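Local coordinates for putative uncharacterized protein (Trypanosoma brucei brucei, PDB 5KO4) that is of unknown function but contains a bromodomain, a four-helix module whose relatives read acetylated lysines, and so probably binds acetyl-lysine, at residues P31-P35 with D36-I40; H43-W46 with W47-K51. One frame throughout, in Å; residues are numbered along the deposited sequence. Where two conformers were deposited one is given.

Overall arrangement
Both contacts are local and lie in series along the ZA loop of the bromodomain fold, which joins helix 8-21 to helix 47-55, contact 2 at its junction with that helix. Contact 1, a surface contact with its centre about 17 Å from the centre of the chain, closes two turns that lead into the short helix 37-40. Contact 2 is partly buried, its centre about 7 Å from that of the chain. The first relies on a proline-tyrosine CH-pi contact and backbone carbonyls facing flat groups; the second on a leucine over a tryptophan face, with a buried methionine sulfur against that leucine and an isoleucine. They touch each other, P31 and Y37 packing on W46 and P44 respectively. The second subunit packs on contact 1 alone.

Contact 1: residues P31-P35 with D36-I40; sequences PSKLP and DYRMI
Y37 lays its ring against the P31-L34 turn, and nearly every atom of its side chain meets something there. CB lies 3.4 Å from L34 O and close to P31 O. With CG anti to the backbone N (chi1 -158°), the ring turns back over the turn that precedes it. CG then meets P31 O at 3.4 Å, this carbonyl oxygen standing over one face of the ring toward its rim. The same oxygen takes the backbone N-H of L34, which closes a type I turn. CD1 runs alongside L34, whose CB is 4.1 Å away, and CD2 approaches S32 CA obliquely. Farther out, the proline ring takes over: P31 CB sits above the ring face, 4.0 Å from the Y37 ring centroid and 17° off its normal, in a CH-pi contact, while P31 CG reaches Y37 CZ at 3.6 Å. The OH end passes P31 CG.

The backbone of Y37 is tied to the same loop. Its N-H bonds to L34 O at 3.1 Å and closes the type II turn through P35 and D36. One residue on, R38 runs extended from CG to NE and spreads its guanidinium across S32 O, which lies 3.1 Å above the centre of that plane. The angles are too poor for hydrogen bonds. The hydroxyl of S32 turns to D30 OD1, to which it is hydrogen-bonded.

Consecutive turns of the ZA loop of the bromodomain fold are thus folded against the short helix 37-40. D24 of the second subunit packs on K33 and L34. Helix 62-80 flanks the contact: Y79 meets the Y37 ring with planes at about 45° and bonds through its hydroxyl to P35 O, and N75 also touches Y37.

Contact 2: residues H43-W46 with W47-K51; sequences HPMW and WDLIK
W46 and L49 form the main apolar contact at the start of helix 47-55. L49 CB stands over one face of the indole, 3.7 Å from the centroid of the W46 five-membered ring and 14° off its normal, a CH-pi contact. W46 places its CG between the backbone N and the carbonyl carbon (chi1 57°), which brings the ring alongside the first turn. L49 CD2 extends the cover to the six-membered ring, 3.8 Å from W46 CH2.

M45 adds a second apolar layer. Its chain bends at chi2 and chi3, and the M45 side chain crosses those of L49 and I50 at about a right angle, with SD 3.7 Å from L49 CD2 and 3.8 Å from I50 CG1.

The polar part is carried by the backbone. W46, at the N-cap position, offers its carbonyl oxygen to I50 N at 3.2 Å, with an N-H...O angle of 161°; a weak second bond comes from L49 N at 3.1 Å.

W47 turns from this cluster toward helix 8-21, its NE1 bonded to D22, while V72 of helix 62-80 packs on both M45 and W47. The chemistry implies a division of labour where the ZA loop enters helix 47-55: side chains meet across the junction by apolar contacts, and the polar bonding between the two segments is left to the backbone, with one good N-H bond, from I50, and a weak one from L49.

Contact 1: residues P31-P35 with D36-I40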
ATOM      1  N   PRO A  31      -3.229  -7.275   5.363  1.00 11.52           N
ATOM      2  CA  PRO A  31      -3.335  -6.669   4.022  1.00 11.40           C
ATOM      3  C   PRO A  31      -4.453  -7.262   3.150  1.00 13.69           C
ATOM      4  O   PRO A  31      -4.568  -6.894   1.976  1.00 13.29           O
ATOM      5  CB  PRO A  31      -2.001  -7.048   3.398  1.00 12.73           C
ATOM      6  CG  PRO A  31      -1.737  -8.419   3.957  1.00 15.80           C
ATOM      7  CD  PRO A  31      -2.297  -8.429   5.356  1.00 11.96           C
ATOM      8  N   SER A  32      -5.269  -8.172   3.694  1.00 12.10           N
ATOM      9  CA  SER A  32      -6.177  -8.979   2.899  1.00 12.10           C
ATOM     10  C   SER A  32      -7.264  -8.186   2.184  1.00 16.93           C
ATOM     11  O   SER A  32      -7.802  -8.708   1.208  1.00 18.05           O
ATOM     12  CB  SER A  32      -6.829 -10.045   3.763  1.00 14.15           C
ATOM     13  OG  SER A  32      -5.824 -10.876   4.318  1.00 19.16           O
ATOM     14  N   LYS A  33      -7.585  -6.943   2.612  1.00 14.24           N
ATOM     15  CA  LYS A  33      -8.627  -6.166   1.925  1.00 14.26           C
ATOM     16  C   LYS A  33      -8.059  -5.364   0.731  1.00 16.19           C
ATOM     17  O   LYS A  33      -8.836  -4.717   0.016  1.00 16.97           O
ATOM     18  CB  LYS A  33      -9.333  -5.212   2.898  1.00 17.51           C
ATOM     19  CG  LYS A  33     -10.078  -5.929   4.039  1.00 33.87           C
ATOM     20  CD  LYS A  33     -11.600  -6.033   3.809  1.00 48.12           C
ATOM     21  CE  LYS A  33     -12.410  -5.618   5.020  1.00 63.16           C
ATOM     22  NZ  LYS A  33     -12.244  -6.563   6.158  1.00 75.09           N
ATOM     23  N   LEU A  34      -6.735  -5.408   0.489  1.00 13.09           N
ATOM     24  CA  LEU A  34      -6.155  -4.721  -0.666  1.00 12.81           C
ATOM     25  C   LEU A  34      -6.682  -5.359  -1.945  1.00 15.03           C
ATOM     26  O   LEU A  34      -7.058  -6.534  -1.941  1.00 14.45           O
ATOM     27  CB  LEU A  34      -4.624  -4.787  -0.635  1.00 12.36           C
ATOM     28  CG  LEU A  34      -3.946  -3.999   0.470  1.00 13.46           C
ATOM     29  CD1 LEU A  34      -2.494  -4.327   0.534  1.00 13.07           C
ATOM     30  CD2 LEU A  34      -4.128  -2.485   0.275  1.00 14.54           C
ATOM     31  N   PRO A  35      -6.751  -4.609  -3.062  1.00 13.64           N
ATOM     32  CA  PRO A  35      -7.385  -5.164  -4.273  1.00 12.96           C
ATOM     33  C   PRO A  35      -6.734  -6.462  -4.747  1.00 14.44           C
ATOM     34  O   PRO A  35      -5.505  -6.548  -4.831  1.00 13.24           O
ATOM     35  CB  PRO A  35      -7.233  -4.046  -5.312  1.00 14.91           C
ATOM     36  CG  PRO A  35      -6.326  -3.035  -4.700  1.00 18.87           C
ATOM     37  CD  PRO A  35      -6.411  -3.187  -3.230  1.00 15.07           C
ATOM     38  N   ASP A  36      -7.570  -7.501  -4.969  1.00 13.02           N
ATOM     39  CA  ASP A  36      -7.164  -8.824  -5.457  1.00 13.32           C
ATOM     40  C   ASP A  36      -6.125  -9.515  -4.546  1.00 15.17           C
ATOM     41  O   ASP A  36      -5.459 -10.446  -4.997  1.00 16.04           O
ATOM     42  CB  ASP A  36      -6.580  -8.721  -6.882  1.00 15.35           C
ATOM     43  CG  ASP A  36      -7.510  -8.104  -7.906  1.00 25.10           C
ATOM     44  OD1 ASP A  36      -8.728  -8.341  -7.812  1.00 27.01           O
ATOM     45  OD2 ASP A  36      -7.005  -7.423  -8.835  1.00 28.43           O
ATOM     46  N   TYR A  37      -6.002  -9.106  -3.277  1.00 12.94           N
ATOM     47  CA  TYR A  37      -4.926  -9.641  -2.442  1.00 12.61           C
ATOM     48  C   TYR A  37      -5.055 -11.142  -2.221  1.00 17.51           C
ATOM     49  O   TYR A  37      -4.071 -11.863  -2.386  1.00 16.34           O
ATOM     50  CB  TYR A  37      -4.854  -8.933  -1.090  1.00 13.17           C
ATOM     51  CG  TYR A  37      -3.504  -9.074  -0.443  1.00 12.10           C
ATOM     52  CD1 TYR A  37      -2.466  -8.213  -0.767  1.00 12.20           C
ATOM     53  CD2 TYR A  37      -3.218 -10.151   0.385  1.00 12.28           C
ATOM     54  CE1 TYR A  37      -1.193  -8.380  -0.234  1.00 11.99           C
ATOM     55  CE2 TYR A  37      -1.947 -10.345   0.900  1.00 11.21           C
ATOM     56  CZ  TYR A  37      -0.938  -9.447   0.603  1.00 11.83           C
ATOM     57  OH  TYR A  37       0.322  -9.668   1.095  1.00 12.41           O
ATOM     58  N   ARG A  38      -6.258 -11.620  -1.904  1.00 16.42           N
ATOM     59  CA  ARG A  38      -6.485 -13.056  -1.633  1.00 17.98           C
ATOM     60  C   ARG A  38      -6.383 -13.894  -2.914  1.00 25.33           C
ATOM     61  O   ARG A  38      -6.115 -15.093  -2.825  1.00 26.49           O
ATOM     62  CB  ARG A  38      -7.846 -13.284  -0.966  1.00 21.56           C
ATOM     63  CG  ARG A  38      -8.006 -12.572   0.371  1.00 27.91           C
ATOM     64  CD  ARG A  38      -9.353 -12.892   1.001  1.00 41.90           C
ATOM     65  NE  ARG A  38      -9.736 -11.918   2.027  1.00 52.57           N
ATOM     66  CZ  ARG A  38     -10.303 -10.734   1.784  1.00 71.00           C
ATOM     67  NH1 ARG A  38     -10.545 -10.345   0.534  1.00 58.58           N
ATOM     68  NH2 ARG A  38     -10.619  -9.926   2.788  1.00 62.28           N
ATOM     69  N   MET A  39      -6.574 -13.276  -4.096  1.00 23.34           N
ATOM     70  CA  MET A  39      -6.429 -13.958  -5.388  1.00 26.16           C
ATOM     71  C   MET A  39      -4.947 -14.184  -5.736  1.00 27.53           C
ATOM     72  O   MET A  39      -4.609 -15.159  -6.402  1.00 29.35           O
ATOM     73  CB  MET A  39      -7.092 -13.113  -6.500  1.00 30.53           C
ATOM     74  CG  MET A  39      -7.111 -13.779  -7.858  1.00 37.35           C
ATOM     75  SD  MET A  39      -7.971 -12.763  -9.083  1.00 45.21           S
ATOM     76  CE  MET A  39      -6.591 -11.794  -9.726  1.00 41.34           C
ATOM     77  N   ILE A  40      -4.078 -13.265  -5.323  1.00 18.77           N
ATOM     78  CA  ILE A  40      -2.668 -13.294  -5.680  1.00 16.81           C
ATOM     79  C   ILE A  40      -1.832 -13.978  -4.595  1.00 16.30           C
ATOM     80  O   ILE A  40      -0.890 -14.704  -4.924  1.00 17.02           O
ATOM     81  CB  ILE A  40      -2.187 -11.824  -5.915  1.00 20.61           C
ATOM     82  CG1 ILE A  40      -2.944 -11.189  -7.126  1.00 22.88           C
ATOM     83  CG2 ILE A  40      -0.669 -11.744  -6.131  1.00 20.35           C
ATOM     84  CD1 ILE A  40      -2.560 -11.749  -8.509  1.00 32.58           C
TER

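Contact 2: residues H43-W46 with W47-K51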
ATOM      1  N   HIS A  43      -1.031 -17.071   1.210  0.50 12.58           N
ATOM      2  CA  HIS A  43      -0.826 -17.097   2.646  0.50 13.35           C
ATOM      3  C   HIS A  43      -0.448 -15.696   3.197  0.50 12.78           C
ATOM      4  O   HIS A  43       0.723 -15.429   3.479  0.50 12.33           O
ATOM      5  CB  HIS A  43       0.272 -18.120   2.944  0.50 15.43           C
ATOM      6  CG  HIS A  43       0.342 -18.565   4.361  0.50 19.74           C
ATOM      7  ND1 HIS A  43       1.289 -19.477   4.769  0.50 22.56           N
ATOM      8  CD2 HIS A  43      -0.389 -18.182   5.433  0.50 22.39           C
ATOM      9  CE1 HIS A  43       1.085 -19.653   6.060  0.50 22.56           C
ATOM     10  NE2 HIS A  43       0.098 -18.878   6.506  0.50 22.87           N
ATOM     11  N   PRO A  44      -1.444 -14.806   3.416  1.00  9.65           N
ATOM     12  CA  PRO A  44      -1.129 -13.462   3.940  1.00  9.51           C
ATOM     13  C   PRO A  44      -0.467 -13.517   5.307  1.00 12.42           C
ATOM     14  O   PRO A  44      -0.749 -14.427   6.094  1.00 12.55           O
ATOM     15  CB  PRO A  44      -2.507 -12.788   4.017  1.00 11.24           C
ATOM     16  CG  PRO A  44      -3.326 -13.491   3.003  1.00 13.43           C
ATOM     17  CD  PRO A  44      -2.881 -14.922   3.100  1.00 11.05           C
ATOM     18  N   MET A  45       0.467 -12.587   5.563  1.00  9.96           N
ATOM     19  CA  MET A  45       1.222 -12.553   6.802  1.00  9.25           C
ATOM     20  C   MET A  45       1.595 -11.125   7.087  1.00 11.43           C
ATOM     21  O   MET A  45       1.799 -10.345   6.154  1.00 10.36           O
ATOM     22  CB  MET A  45       2.476 -13.434   6.669  1.00 10.20           C
ATOM     23  CG  MET A  45       3.225 -13.690   7.983  1.00 10.38           C
ATOM     24  SD  MET A  45       2.227 -14.332   9.344  1.00 12.36           S
ATOM     25  CE  MET A  45       1.461 -15.756   8.550  1.00 11.50           C
ATOM     26  N   TRP A  46       1.642 -10.757   8.355  1.00  9.79           N
ATOM     27  CA  TRP A  46       1.926  -9.383   8.726  1.00  9.16           C
ATOM     28  C   TRP A  46       2.539  -9.349  10.129  1.00 10.11           C
ATOM     29  O   TRP A  46       2.433 -10.317  10.864  1.00  9.66           O
ATOM     30  CB  TRP A  46       0.647  -8.540   8.628  1.00  9.03           C
ATOM     31  CG  TRP A  46      -0.507  -9.035   9.453  1.00  9.51           C
ATOM     32  CD1 TRP A  46      -0.896  -8.547  10.662  1.00 12.46           C
ATOM     33  CD2 TRP A  46      -1.508  -9.993   9.071  1.00  9.84           C
ATOM     34  NE1 TRP A  46      -2.031  -9.180  11.088  1.00 12.14           N
ATOM     35  CE2 TRP A  46      -2.449 -10.051  10.120  1.00 12.91           C
ATOM     36  CE3 TRP A  46      -1.720 -10.781   7.937  1.00 11.22           C
ATOM     37  CZ2 TRP A  46      -3.543 -10.901  10.091  1.00 13.32           C
ATOM     38  CZ3 TRP A  46      -2.807 -11.637   7.918  1.00 12.74           C
ATOM     39  CH2 TRP A  46      -3.687 -11.711   9.001  1.00 13.97           C
ATOM     40  N   TRP A  47       3.262  -8.265  10.479  1.00  9.34           N
ATOM     41  CA  TRP A  47       4.009  -8.274  11.730  1.00  9.86           C
ATOM     42  C   TRP A  47       3.138  -8.495  12.958  1.00 11.30           C
ATOM     43  O   TRP A  47       3.575  -9.200  13.870  1.00 11.05           O
ATOM     44  CB  TRP A  47       4.811  -6.987  11.962  1.00  9.37           C
ATOM     45  CG  TRP A  47       5.609  -6.471  10.785  1.00 10.23           C
ATOM     46  CD1 TRP A  47       5.654  -5.182  10.346  1.00 12.51           C
ATOM     47  CD2 TRP A  47       6.562  -7.197   9.992  1.00  9.89           C
ATOM     48  NE1 TRP A  47       6.540  -5.066   9.302  1.00 11.85           N
ATOM     49  CE2 TRP A  47       7.107  -6.291   9.059  1.00 12.36           C
ATOM     50  CE3 TRP A  47       7.033  -8.519   9.998  1.00 10.44           C
ATOM     51  CZ2 TRP A  47       8.003  -6.695   8.062  1.00 11.81           C
ATOM     52  CZ3 TRP A  47       7.960  -8.907   9.040  1.00 11.35           C
ATOM     53  CH2 TRP A  47       8.393  -8.019   8.056  1.00 11.81           C
ATOM     54  N   ASP A  48       1.960  -7.879  13.030  1.00 10.73           N
ATOM     55  CA  ASP A  48       1.141  -8.030  14.243  1.00 10.61           C
ATOM     56  C   ASP A  48       0.706  -9.485  14.440  1.00 12.99           C
ATOM     57  O   ASP A  48       0.521  -9.916  15.585  1.00 13.08           O
ATOM     58  CB  ASP A  48      -0.088  -7.112  14.217  1.00 12.35           C
ATOM     59  CG  ASP A  48       0.230  -5.636  14.329  1.00 17.28           C
ATOM     60  OD1 ASP A  48       1.392  -5.297  14.660  1.00 17.27           O
ATOM     61  OD2 ASP A  48      -0.687  -4.808  14.086  1.00 19.62           O
ATOM     62  N   LEU A  49       0.532 -10.237  13.354  1.00 10.89           N
ATOM     63  CA  LEU A  49       0.187 -11.658  13.465  1.00 10.88           C
ATOM     64  C   LEU A  49       1.381 -12.446  14.014  1.00 11.36           C
ATOM     65  O   LEU A  49       1.217 -13.291  14.894  1.00 11.78           O
ATOM     66  CB  LEU A  49      -0.256 -12.217  12.115  1.00 11.48           C
ATOM     67  CG  LEU A  49      -0.698 -13.686  12.104  1.00 14.32           C
ATOM     68  CD1 LEU A  49      -1.757 -13.970  13.188  1.00 15.97           C
ATOM     69  CD2 LEU A  49      -1.240 -14.072  10.746  1.00 14.27           C
ATOM     70  N   ILE A  50       2.593 -12.134  13.543  1.00  9.07           N
ATOM     71  CA  ILE A  50       3.786 -12.797  14.056  1.00  8.63           C
ATOM     72  C   ILE A  50       3.966 -12.463  15.549  1.00 11.42           C
ATOM     73  O   ILE A  50       4.334 -13.340  16.323  1.00 11.90           O
ATOM     74  CB  ILE A  50       5.024 -12.407  13.217  1.00 10.09           C
ATOM     75  CG1 ILE A  50       4.833 -12.901  11.759  1.00  9.69           C
ATOM     76  CG2 ILE A  50       6.318 -12.972  13.829  1.00 10.51           C
ATOM     77  CD1 ILE A  50       5.907 -12.486  10.808  1.00 11.57           C
ATOM     78  N   LYS A  51       3.717 -11.213  15.941  0.55 10.42           N
ATOM     79  CA  LYS A  51       3.811 -10.830  17.348  0.55 11.01           C
ATOM     80  C   LYS A  51       2.830 -11.661  18.178  0.55 13.10           C
ATOM     81  O   LYS A  51       3.194 -12.183  19.229  0.55 12.64           O
ATOM     82  CB  LYS A  51       3.513  -9.329  17.502  0.55 13.34           C
ATOM     83  CG  LYS A  51       3.556  -8.812  18.934  0.55 19.24           C
ATOM     84  CD  LYS A  51       4.971  -8.776  19.493  0.55 27.64           C
ATOM     85  CE  LYS A  51       4.979  -8.705  20.996  0.70 31.81           C
ATOM     86  NZ  LYS A  51       4.205  -7.549  21.511  0.70 30.81           N
TER